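Local coordinates for NAD-dependent dehydrogenase (Rhizobium meliloti, PDB 4Z0P), which catalyses the NADPH-dependent reduction of glyoxylate and hydroxypyruvate, and is captured here with NADPH and oxalate bound, at residues A[51-56]-A[68-73]; A[89-94]-A[312-317]; A[115-120]-A[131-136]. All coordinates share one frame; numbering follows the deposited sequence.

Interactions 1 and 2 are neighbours in the five-stranded parallel sheet of one half of the chain, their centres about 10 Å apart. Strand 69-72 is shared ground: on one side it pairs with 51-54, and on the other with 91-92, where Val-92 N lies 2.9 Å from Val-70 O, a probable hydrogen bond. Together they lead to the active site, interaction 1 bringing Trp-54 to one oxalate and interaction 2 bringing Arg-93 to the NADPH diphosphate. Interaction 3 sits on the opposite side of the chain's centre, about 44 Å from either of them between centres. It adjoins a second oxalate, gripped by His-118 and Arg-119 of both subunits, well away from the cofactor.

Interaction 1. Residues A[51-56]-A[68-73]; sequences AVVWKS and KVVFSG. With OXD (oxalic acid), chain C.
Val-53 N donates to Phe-71 O, Phe-71 N to Ala-51 O, and Gly-73 N to Val-53 O, each at 2.9 Å, three backbone hydrogen bonds that join the parallel strands 51-54 and 69-72. Phe-71 O also receives a CA-H...O contact from Val-52 CA at 3.3 Å. The alternate polar groups of the first strand are used on its far side, where Val-52 and Trp-54 bond to strand 8-12 and the loop after it. Aliphatic contacts fill in around this ladder, with Val-52 CG1 against Phe-71 CB and Val-53 CG2 4.1 Å from Val-70 CG1. Ala-51 O meets the edge of the Phe-71 ring, near its plane.

At the strand ends Trp-54 meets polar neighbours. Ser-72 OG lies in plane at the indole edge, 3.5 Å from Trp-54 CZ3, while its stronger hydrogen bond is to Gly-74 O. With CG anti to the backbone N (chi1 -168°), the indole reaches past Gly-73, and Trp-54 CH2 comes 3.5 Å from O5 of oxalate. The anion itself is hydrogen-bonded by Ala-75, Gly-76, Arg-235 and His-283. The first strand, bonded on both flanks, ends in Trp-54, whose ring carbons help line the oxalate pocket, giving shape where its neighbours supply the polar grip.

Interaction 2. Residues A[89-94]-A[312-317]; sequences VPLVRF and HVVDKV. With NDP (NADPH dihydro-nicotinamide-adenine-dinucleotide phosphate), chain H.
Arg-93 and His-312 cross at about a right angle, guanidinium and imidazole planes 89° apart, with Arg-93 CG 4.1 Å from His-312 CB. The backbone beneath them makes a single bridge between Val-92 and Val-313: Arg-93 N donates to His-312 O and Val-314 N to Leu-91 O, both at 2.9 Å. Arg-93 CG sits between the backbone N and the carbonyl carbon (chi1 76°), and the chain then runs extended from CG to NE. On the way its CD passes obliquely over Val-314 CG1, in the modelled conformer of that valine. The other methyl of Val-314 faces the isobutyl group of Leu-91, again at a slant.

Beyond Val-314 the guanidinium reaches the cofactor edge-on. NADPH O2N lies in its plane and takes bonds from both Arg-93 NH1, at 2.8 Å, and Arg-93 NH2, at 3.2 Å; phosphate oxygen O1A stands over one face instead. NH1 also donates to Ala-75 O, a second tie that should limit rotation of the group.

At the other end Lys-316, in one of its two conformers, brings CE to 4.1 Å from Leu-91 CB and bends at its last torsion (chi4 75°), which places NZ 2.7 Å from Val-89 O, above the carbonyl plane. A water links the two segments: it accepts from Leu-91 N at 3.0 Å and from Lys-316 NZ, and donates to Val-314 O. Segment 312-317, which follows helix 290-305, thus joins strand 91-92 through one bridge, Val-92 with Val-313. In chemical terms, Val-314 CG1 and the His-312 methylene pack against the arginine stem, while its charged end probably offsets the negative charge of the cofactor diphosphate.

Interaction 3. Residues A[115-120]-A[131-136]; sequences LRQHRA and RDLSQP. With OXD (oxalic acid), chain D.
Gln-135 and Gln-117 slide past each other in opposite directions, their amide planes 73° apart, and link through Gln-117 NE2 to Gln-135 OE1 at 3.0 Å. The donor stands well above the plane of the accepting carbonyl, although the oxygen lies in the amide plane of Gln-117. Both N-H groups of this NE2 are used, the other going to Ser-134 O, also 3.0 Å away. A water donates to Gln-117 OE1 and to Ser-134 O, bridging the two segments.

The Gln-135 amide is likewise engaged on each atom. Its NE2 gives one proton to Leu-115 O, at 2.8 Å, and the other to Pro-136 O, where the bond lies on a lone pair, nearly straight at 171°. A bend in the chain (chi2 63°) turns the amide so that both carbonyl oxygens lie close to its plane, at NE2, and the stem of Arg-116 crosses it at about a right angle, with Arg-116 CD 3.8 Å from Gln-135 NE2. With an alanine in place of Gln-135, Leu-115 O is likely to lose this donor and Gln-117 NE2 one of its two acceptors. Leu-133 adds an apolar contact, its CD1 resting 3.8 Å from Ala-120 CB.

Around the contact, Arg-116 forms a salt bridge with Glu-105 of the second subunit. His-118 NE2 donates to O5 of oxalate at 2.8 Å and Arg-119 NE to O6, and the same two residues of the second subunit hold this anion too, placing it between the subunits.

With its positive phi, Gln-117 is the C-prime residue of a Schellman motif that ends helix 97-115, and also the N-cap position of helix 118-126. The loop 131-136 thus packs against a helix-to-helix break, its glutamine bonded to a carbonyl at the C-terminal end of the first helix.

Interaction 1. Residues A[51-56]-A[68-73]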
loop_
_atom_site.group_PDB
_atom_site.type_symbol
_atom_site.label_atom_id
_atom_site.label_comp_id
_atom_site.label_asym_id
_atom_site.label_seq_id
_atom_site.Cartn_x
_atom_site.Cartn_y
_atom_site.Cartn_z
ATOM N N ALA A 51 9.794 -26.417 -23.621
ATOM C CA ALA A 51 10.156 -25.009 -23.855
ATOM C C ALA A 51 9.435 -24.142 -22.847
ATOM O O ALA A 51 8.287 -24.445 -22.485
ATOM C CB ALA A 51 9.778 -24.598 -25.246
ATOM N N VAL A 52 10.135 -23.119 -22.357
ATOM C CA VAL A 52 9.599 -22.108 -21.447
ATOM C C VAL A 52 9.664 -20.786 -22.180
ATOM O O VAL A 52 10.753 -20.370 -22.598
ATOM C CB VAL A 52 10.410 -21.997 -20.127
ATOM C CG1 VAL A 52 9.588 -21.199 -19.101
ATOM C CG2 VAL A 52 10.782 -23.356 -19.594
ATOM N N VAL A 53 8.501 -20.176 -22.434
ATOM C CA VAL A 53 8.406 -19.132 -23.471
ATOM C C VAL A 53 7.658 -17.899 -22.970
ATOM O O VAL A 53 6.687 -18.004 -22.213
ATOM C CB VAL A 53 7.775 -19.667 -24.768
ATOM C CG1 VAL A 53 8.593 -20.850 -25.303
ATOM C CG2 VAL A 53 6.293 -20.024 -24.602
ATOM N N TRP A 54 8.109 -16.733 -23.428
ATOM C CA TRP A 54 7.429 -15.465 -23.197
ATOM C C TRP A 54 7.780 -14.510 -24.320
ATOM O O TRP A 54 8.948 -14.214 -24.510
ATOM C CB TRP A 54 7.843 -14.849 -21.868
ATOM C CG TRP A 54 6.961 -13.706 -21.476
ATOM C CD1 TRP A 54 7.274 -12.373 -21.421
ATOM C CD2 TRP A 54 5.581 -13.809 -21.078
ATOM N NE1 TRP A 54 6.166 -11.641 -20.990
ATOM C CE2 TRP A 54 5.122 -12.502 -20.779
ATOM C CE3 TRP A 54 4.698 -14.885 -20.942
ATOM C CZ2 TRP A 54 3.802 -12.251 -20.367
ATOM C CZ3 TRP A 54 3.389 -14.623 -20.531
ATOM C CH2 TRP A 54 2.970 -13.328 -20.253
ATOM N N LYS A 55 6.770 -14.067 -25.074
ATOM C CA LYS A 55 6.956 -13.161 -26.212
ATOM C C LYS A 55 7.940 -13.726 -27.229
ATOM O O LYS A 55 8.803 -13.008 -27.756
ATOM C CB LYS A 55 7.349 -11.749 -25.727
ATOM C CG LYS A 55 6.238 -11.061 -24.993
ATOM C CD LYS A 55 6.723 -9.720 -24.445
ATOM C CE LYS A 55 5.572 -8.782 -24.196
ATOM N NZ LYS A 55 6.087 -7.542 -23.556
ATOM N N SER A 56 7.800 -15.017 -27.506
ATOM C CA SER A 56 8.760 -15.731 -28.333
ATOM C C SER A 56 8.583 -15.380 -29.831
ATOM O O SER A 56 7.568 -14.854 -30.243
ATOM C CB SER A 56 8.696 -17.237 -28.043
ATOM O OG SER A 56 7.378 -17.709 -28.024
ATOM N N LYS A 68 6.624 -31.626 -26.173
ATOM C CA LYS A 68 5.622 -32.445 -25.459
ATOM C C LYS A 68 4.852 -31.620 -24.432
ATOM O O LYS A 68 3.719 -31.976 -24.072
ATOM C CB LYS A 68 6.273 -33.630 -24.759
ATOM C CG LYS A 68 6.885 -34.659 -25.719
ATOM C CD LYS A 68 7.530 -35.781 -24.944
ATOM N N VAL A 69 5.481 -30.554 -23.919
ATOM C CA VAL A 69 4.810 -29.603 -23.019
ATOM C C VAL A 69 5.406 -28.224 -23.271
ATOM O O VAL A 69 6.623 -28.084 -23.391
ATOM C CB VAL A 69 5.023 -29.930 -21.520
ATOM C CG1 VAL A 69 4.130 -29.053 -20.632
ATOM C CG2 VAL A 69 4.775 -31.396 -21.218
ATOM N N VAL A 70 4.530 -27.231 -23.356
ATOM C CA VAL A 70 4.888 -25.831 -23.473
ATOM C C VAL A 70 4.597 -25.154 -22.144
ATOM O O VAL A 70 3.516 -25.316 -21.574
ATOM C CB VAL A 70 4.122 -25.171 -24.613
ATOM C CG1 VAL A 70 4.533 -23.715 -24.766
ATOM C CG2 VAL A 70 4.371 -25.911 -25.912
ATOM N N PHE A 71 5.564 -24.403 -21.636
ATOM C CA PHE A 71 5.424 -23.680 -20.381
ATOM C C PHE A 71 5.434 -22.190 -20.648
ATOM O O PHE A 71 6.384 -21.693 -21.205
ATOM C CB PHE A 71 6.573 -24.006 -19.439
ATOM C CG PHE A 71 6.600 -25.443 -19.025
ATOM C CD1 PHE A 71 5.861 -25.864 -17.937
ATOM C CD2 PHE A 71 7.347 -26.369 -19.727
ATOM C CE1 PHE A 71 5.850 -27.197 -17.560
ATOM C CE2 PHE A 71 7.365 -27.718 -19.328
ATOM C CZ PHE A 71 6.608 -28.109 -18.234
ATOM N N SER A 72 4.372 -21.503 -20.260
ATOM C CA SER A 72 4.383 -20.040 -20.297
ATOM C C SER A 72 5.249 -19.483 -19.170
ATOM O O SER A 72 5.176 -19.927 -18.027
ATOM C CB SER A 72 2.953 -19.488 -20.151
ATOM O OG SER A 72 2.969 -18.066 -20.212
ATOM N N GLY A 73 6.004 -18.439 -19.477
ATOM C CA GLY A 73 6.714 -17.684 -18.452
ATOM C C GLY A 73 5.862 -16.779 -17.578
ATOM O O GLY A 73 6.374 -16.198 -16.591
HETATM C C1 OXD C . 1.825 -12.546 -16.838
HETATM C C2 OXD C . 2.241 -11.194 -17.196
HETATM O O3 OXD C . 2.438 -13.181 -15.943
HETATM O O4 OXD C . 3.431 -10.867 -17.080
HETATM O O5 OXD C . 0.860 -13.040 -17.458
HETATM O O6 OXD C . 1.400 -10.388 -17.621
#

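Interaction 2. Residues A[89-94]-A[312-317]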
loop_
_atom_site.group_PDB
_atom_site.type_symbol
_atom_site.label_atom_id
_atom_site.label_comp_id
_atom_site.label_asym_id
_atom_site.label_seq_id
_atom_site.Cartn_x
_atom_site.Cartn_y
_atom_site.Cartn_z
ATOM N N VAL A 89 -0.410 -29.984 -27.514
ATOM C CA VAL A 89 0.096 -30.652 -26.327
ATOM C C VAL A 89 -0.231 -29.710 -25.159
ATOM O O VAL A 89 -0.583 -28.552 -25.402
ATOM C CB VAL A 89 1.628 -30.908 -26.426
ATOM C CG1 VAL A 89 1.978 -31.759 -27.619
ATOM C CG2 VAL A 89 2.415 -29.594 -26.479
ATOM N N PRO A 90 -0.095 -30.175 -23.912
ATOM C CA PRO A 90 -0.466 -29.311 -22.799
ATOM C C PRO A 90 0.342 -28.025 -22.743
ATOM O O PRO A 90 1.556 -28.048 -22.966
ATOM C CB PRO A 90 -0.164 -30.147 -21.556
ATOM C CG PRO A 90 -0.210 -31.563 -22.033
ATOM C CD PRO A 90 0.245 -31.540 -23.456
ATOM N N LEU A 91 -0.373 -26.932 -22.498
ATOM C CA LEU A 91 0.214 -25.633 -22.235
ATOM C C LEU A 91 0.008 -25.322 -20.760
ATOM O O LEU A 91 -1.144 -25.229 -20.295
ATOM C CB LEU A 91 -0.443 -24.564 -23.108
ATOM C CG LEU A 91 -0.105 -23.103 -22.802
ATOM C CD1 LEU A 91 1.373 -22.839 -23.024
ATOM C CD2 LEU A 91 -0.930 -22.206 -23.724
ATOM N N VAL A 92 1.118 -25.160 -20.039
ATOM C CA VAL A 92 1.119 -24.978 -18.596
ATOM C C VAL A 92 1.400 -23.514 -18.302
ATOM O O VAL A 92 2.437 -23.002 -18.730
ATOM C CB VAL A 92 2.209 -25.845 -17.924
ATOM C CG1 VAL A 92 2.315 -25.544 -16.431
ATOM C CG2 VAL A 92 1.913 -27.324 -18.140
ATOM N N ARG A 93 0.512 -22.844 -17.558
ATOM C CA ARG A 93 0.748 -21.431 -17.207
ATOM C C ARG A 93 1.526 -21.329 -15.897
ATOM O O ARG A 93 1.610 -22.281 -15.133
ATOM C CB ARG A 93 -0.586 -20.659 -17.135
ATOM C CG ARG A 93 -1.407 -20.926 -15.883
ATOM C CD ARG A 93 -2.862 -20.523 -16.067
ATOM N NE ARG A 93 -3.558 -20.479 -14.796
ATOM C CZ ARG A 93 -3.629 -19.408 -14.007
ATOM N NH1 ARG A 93 -3.041 -18.260 -14.332
ATOM N NH2 ARG A 93 -4.277 -19.495 -12.870
ATOM N N PHE A 94 2.092 -20.157 -15.621
ATOM C CA PHE A 94 2.835 -19.939 -14.377
ATOM C C PHE A 94 1.899 -19.511 -13.254
ATOM O O PHE A 94 1.174 -18.529 -13.371
ATOM C CB PHE A 94 3.905 -18.870 -14.607
ATOM C CG PHE A 94 4.890 -18.663 -13.473
ATOM C CD1 PHE A 94 5.381 -19.713 -12.700
ATOM C CD2 PHE A 94 5.355 -17.376 -13.199
ATOM C CE1 PHE A 94 6.289 -19.491 -11.680
ATOM C CE2 PHE A 94 6.279 -17.160 -12.182
ATOM C CZ PHE A 94 6.735 -18.211 -11.423
ATOM N N HIS A 312 -1.991 -26.700 -13.615
ATOM C CA HIS A 312 -2.098 -25.372 -14.222
ATOM C C HIS A 312 -2.119 -25.425 -15.743
ATOM O O HIS A 312 -1.573 -24.554 -16.405
ATOM C CB HIS A 312 -0.983 -24.426 -13.737
ATOM C CG HIS A 312 -0.698 -24.540 -12.274
ATOM N ND1 HIS A 312 -1.654 -24.304 -11.320
ATOM C CD2 HIS A 312 0.418 -24.912 -11.608
ATOM C CE1 HIS A 312 -1.139 -24.507 -10.121
ATOM N NE2 HIS A 312 0.121 -24.870 -10.269
ATOM N N VAL A 313 -2.808 -26.428 -16.278
ATOM C CA VAL A 313 -2.929 -26.579 -17.720
ATOM C C VAL A 313 -4.085 -25.714 -18.221
ATOM O O VAL A 313 -5.193 -25.801 -17.719
ATOM C CB VAL A 313 -3.175 -28.049 -18.088
ATOM C CG1 VAL A 313 -3.367 -28.230 -19.594
ATOM C CG2 VAL A 313 -2.015 -28.905 -17.596
ATOM N N VAL A 314 -3.822 -24.943 -19.263
ATOM C CA VAL A 314 -4.864 -24.073 -19.782
ATOM C C VAL A 314 -5.809 -24.778 -20.744
ATOM O O VAL A 314 -5.469 -25.767 -21.403
ATOM C CB VAL A 314 -4.307 -22.785 -20.409
ATOM C CG1 VAL A 314 -3.358 -22.110 -19.428
ATOM C CG2 VAL A 314 -3.641 -23.048 -21.744
ATOM N N ASP A 315 -7.038 -24.255 -20.767
ATOM C CA ASP A 315 -8.084 -24.658 -21.711
ATOM C C ASP A 315 -7.902 -23.749 -22.920
ATOM O O ASP A 315 -8.198 -22.559 -22.847
ATOM C CB ASP A 315 -9.450 -24.422 -21.066
ATOM C CG ASP A 315 -10.612 -24.769 -21.982
ATOM O OD1 ASP A 315 -10.444 -24.801 -23.214
ATOM O OD2 ASP A 315 -11.719 -24.971 -21.451
ATOM N N LYS A 316 -7.385 -24.285 -24.022
ATOM C CA LYS A 316 -7.034 -23.456 -25.189
ATOM C C LYS A 316 -8.249 -22.843 -25.889
ATOM O O LYS A 316 -8.144 -21.802 -26.534
ATOM C CB LYS A 316 -6.206 -24.259 -26.204
ATOM C CG LYS A 316 -4.827 -24.660 -25.702
ATOM C CD LYS A 316 -3.943 -25.127 -26.845
ATOM C CE LYS A 316 -2.647 -25.740 -26.343
ATOM N NZ LYS A 316 -2.854 -27.108 -25.793
ATOM N N VAL A 317 -9.386 -23.503 -25.793
ATOM C CA VAL A 317 -10.644 -22.976 -26.352
ATOM C C VAL A 317 -11.151 -21.764 -25.551
ATOM O O VAL A 317 -11.560 -20.746 -26.125
ATOM C CB VAL A 317 -11.708 -24.097 -26.406
ATOM C CG1 VAL A 317 -13.060 -23.566 -26.883
ATOM C CG2 VAL A 317 -11.236 -25.222 -27.312
HETATM P PA NDP H . -7.077 -17.347 -13.143
HETATM O O1A NDP H . -7.333 -18.246 -14.343
HETATM O O2A NDP H . -6.719 -18.006 -11.853
HETATM O O5B NDP H . -8.400 -16.501 -12.935
HETATM C C5B NDP H . -9.138 -15.915 -13.986
HETATM C C4B NDP H . -10.441 -15.419 -13.421
HETATM O O4B NDP H . -11.092 -14.685 -14.455
HETATM C C3B NDP H . -11.404 -16.528 -13.001
HETATM O O3B NDP H . -12.095 -16.083 -11.839
HETATM C C2B NDP H . -12.348 -16.626 -14.180
HETATM O O2B NDP H . -13.647 -17.092 -13.870
HETATM C C1B NDP H . -12.416 -15.174 -14.576
HETATM N N9A NDP H . -12.920 -15.051 -15.954
HETATM C C8A NDP H . -12.355 -15.420 -17.120
HETATM N N7A NDP H . -13.094 -15.156 -18.174
HETATM C C5A NDP H . -14.215 -14.576 -17.650
HETATM C C6A NDP H . -15.401 -14.083 -18.230
HETATM N N6A NDP H . -15.618 -14.089 -19.566
HETATM N N1A NDP H . -16.353 -13.558 -17.410
HETATM C C2A NDP H . -16.134 -13.551 -16.087
HETATM N N3A NDP H . -15.060 -13.998 -15.428
HETATM C C4A NDP H . -14.123 -14.492 -16.278
HETATM O O3 NDP H . -5.965 -16.298 -13.663
HETATM P PN NDP H . -4.958 -15.525 -12.652
HETATM O O1N NDP H . -5.720 -14.941 -11.511
HETATM O O2N NDP H . -3.765 -16.366 -12.369
HETATM O O5D NDP H . -4.447 -14.411 -13.668
HETATM C C5D NDP H . -5.368 -13.470 -14.182
HETATM C C4D NDP H . -4.735 -12.649 -15.295
HETATM O O4D NDP H . -3.846 -11.671 -14.751
HETATM C C3D NDP H . -3.846 -13.400 -16.278
HETATM O O3D NDP H . -4.642 -14.088 -17.264
HETATM C C2D NDP H . -2.962 -12.337 -16.900
HETATM O O2D NDP H . -3.573 -11.805 -18.089
HETATM C C1D NDP H . -2.978 -11.252 -15.792
HETATM N N1N NDP H . -1.650 -10.995 -15.231
HETATM C C2N NDP H . -1.047 -9.750 -15.365
HETATM C C3N NDP H . 0.179 -9.484 -14.833
HETATM C C7N NDP H . 0.789 -8.114 -14.826
HETATM O O7N NDP H . 2.007 -8.021 -14.575
HETATM N N7N NDP H . 0.051 -7.060 -15.100
HETATM C C4N NDP H . 0.922 -10.569 -14.146
HETATM C C5N NDP H . 0.212 -11.870 -14.067
HETATM C C6N NDP H . -1.000 -12.041 -14.560
HETATM P P2B NDP H . -13.919 -18.645 -13.542
HETATM O O1X NDP H . -13.319 -18.836 -12.173
HETATM O O2X NDP H . -15.436 -18.699 -13.544
HETATM O O3X NDP H . -13.267 -19.437 -14.613
HETATM O O HOH W 1 -3.355 -27.014 -22.750
#

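Interaction 3. Residues A[115-120]-A[131-136]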
loop_
_atom_site.group_PDB
_atom_site.type_symbol
_atom_site.label_atom_id
_atom_site.label_comp_id
_atom_site.label_asym_id
_atom_site.label_seq_id
_atom_site.Cartn_x
_atom_site.Cartn_y
_atom_site.Cartn_z
ATOM N N LEU A 115 -7.030 5.833 -2.213
ATOM C CA LEU A 115 -7.697 6.104 -0.934
ATOM C C LEU A 115 -7.094 7.304 -0.241
ATOM O O LEU A 115 -7.806 8.183 0.247
ATOM C CB LEU A 115 -7.587 4.916 0.003
ATOM C CG LEU A 115 -8.095 5.102 1.453
ATOM C CD1 LEU A 115 -9.614 5.273 1.450
ATOM C CD2 LEU A 115 -7.629 3.952 2.332
ATOM N N ARG A 116 -5.773 7.309 -0.176
ATOM C CA ARG A 116 -5.046 8.309 0.601
ATOM C C ARG A 116 -4.694 9.582 -0.199
ATOM O O ARG A 116 -3.921 10.410 0.246
ATOM C CB ARG A 116 -3.816 7.670 1.239
ATOM C CG ARG A 116 -4.112 6.528 2.215
ATOM C CD ARG A 116 -5.040 6.882 3.384
ATOM N NE ARG A 116 -4.359 7.853 4.220
ATOM C CZ ARG A 116 -3.946 7.660 5.473
ATOM N NH1 ARG A 116 -4.242 6.564 6.147
ATOM N NH2 ARG A 116 -3.244 8.618 6.056
ATOM N N GLN A 117 -5.330 9.758 -1.342
ATOM C CA GLN A 117 -5.322 11.032 -2.084
ATOM C C GLN A 117 -3.892 11.462 -2.379
ATOM O O GLN A 117 -3.516 12.632 -2.282
ATOM C CB GLN A 117 -6.072 12.112 -1.300
ATOM C CG GLN A 117 -7.470 11.672 -0.944
ATOM C CD GLN A 117 -8.236 12.714 -0.180
ATOM O OE1 GLN A 117 -8.853 13.605 -0.769
ATOM N NE2 GLN A 117 -8.209 12.609 1.138
ATOM N N HIS A 118 -3.096 10.485 -2.795
ATOM C CA HIS A 118 -1.670 10.723 -3.002
ATOM C C HIS A 118 -1.408 11.802 -4.028
ATOM O O HIS A 118 -0.565 12.677 -3.794
ATOM C CB HIS A 118 -0.963 9.433 -3.389
ATOM C CG HIS A 118 0.491 9.621 -3.641
ATOM N ND1 HIS A 118 1.383 9.886 -2.624
ATOM C CD2 HIS A 118 1.214 9.596 -4.784
ATOM C CE1 HIS A 118 2.598 9.985 -3.133
ATOM N NE2 HIS A 118 2.524 9.811 -4.440
ATOM N N ARG A 119 -2.132 11.778 -5.152
ATOM C CA ARG A 119 -1.908 12.815 -6.167
ATOM C C ARG A 119 -2.266 14.231 -5.682
ATOM O O ARG A 119 -1.534 15.179 -5.973
ATOM C CB ARG A 119 -2.535 12.464 -7.518
ATOM C CG ARG A 119 -1.663 11.466 -8.311
ATOM C CD ARG A 119 -0.458 12.116 -9.020
ATOM N NE ARG A 119 0.407 11.177 -9.763
ATOM C CZ ARG A 119 0.087 10.624 -10.939
ATOM N NH1 ARG A 119 -1.075 10.890 -11.504
ATOM N NH2 ARG A 119 0.927 9.804 -11.554
ATOM N N ALA A 120 -3.330 14.361 -4.906
ATOM C CA ALA A 120 -3.670 15.648 -4.286
ATOM C C ALA A 120 -2.576 16.161 -3.367
ATOM O O ALA A 120 -2.202 17.325 -3.437
ATOM C CB ALA A 120 -4.994 15.565 -3.554
ATOM N N ARG A 131 -1.483 21.397 3.611
ATOM C CA ARG A 131 -2.920 21.372 3.767
ATOM C C ARG A 131 -3.419 19.977 4.023
ATOM O O ARG A 131 -3.344 19.129 3.157
ATOM C CB ARG A 131 -3.607 21.930 2.497
ATOM C CG ARG A 131 -5.087 22.058 2.589
ATOM C CD ARG A 131 -5.687 22.605 1.291
ATOM N NE ARG A 131 -7.125 22.362 1.249
ATOM C CZ ARG A 131 -7.857 22.190 0.143
ATOM N NH1 ARG A 131 -9.163 21.967 0.260
ATOM N NH2 ARG A 131 -7.307 22.224 -1.078
ATOM N N ASP A 132 -4.061 19.788 5.173
ATOM C CA ASP A 132 -4.692 18.515 5.523
ATOM C C ASP A 132 -6.021 18.395 4.806
ATOM O O ASP A 132 -6.788 19.358 4.790
ATOM C CB ASP A 132 -4.931 18.438 7.028
ATOM C CG ASP A 132 -3.639 18.449 7.818
ATOM O OD1 ASP A 132 -2.581 18.370 7.170
ATOM O OD2 ASP A 132 -3.664 18.537 9.064
ATOM N N LEU A 133 -6.301 17.227 4.230
ATOM C CA LEU A 133 -7.558 16.980 3.542
ATOM C C LEU A 133 -8.416 16.035 4.358
ATOM O O LEU A 133 -7.916 15.136 5.029
ATOM C CB LEU A 133 -7.298 16.329 2.178
ATOM C CG LEU A 133 -6.338 17.133 1.290
ATOM C CD1 LEU A 133 -6.028 16.320 0.041
ATOM C CD2 LEU A 133 -6.925 18.489 0.954
ATOM N N SER A 134 -9.722 16.212 4.260
ATOM C CA SER A 134 -10.636 15.265 4.882
ATOM C C SER A 134 -10.381 13.888 4.277
ATOM O O SER A 134 -10.208 13.751 3.065
ATOM C CB SER A 134 -12.094 15.697 4.713
ATOM O OG SER A 134 -12.417 16.681 5.679
ATOM N N GLN A 135 -10.365 12.858 5.127
ATOM C CA GLN A 135 -9.837 11.561 4.721
ATOM C C GLN A 135 -10.695 10.377 5.166
ATOM O O GLN A 135 -10.853 10.127 6.365
ATOM C CB GLN A 135 -8.428 11.433 5.312
ATOM C CG GLN A 135 -7.723 10.118 4.996
ATOM C CD GLN A 135 -7.503 9.950 3.517
ATOM O OE1 GLN A 135 -6.772 10.734 2.911
ATOM N NE2 GLN A 135 -8.153 8.969 2.916
ATOM N N PRO A 136 -11.252 9.637 4.212
ATOM C CA PRO A 136 -11.943 8.397 4.576
ATOM C C PRO A 136 -10.978 7.303 5.009
ATOM O O PRO A 136 -9.784 7.349 4.690
ATOM C CB PRO A 136 -12.629 7.987 3.274
ATOM C CG PRO A 136 -11.814 8.607 2.216
ATOM C CD PRO A 136 -11.354 9.917 2.766
HETATM C C1 OXD D . 4.658 10.799 -7.117
HETATM C C2 OXD D . 3.345 10.861 -7.735
HETATM O O3 OXD D . 5.631 11.303 -7.708
HETATM O O4 OXD D . 2.623 9.848 -7.708
HETATM O O5 OXD D . 4.768 10.235 -6.010
HETATM O O6 OXD D . 2.971 11.917 -8.276
HETATM O O HOH W 2 -10.675 15.275 0.540
#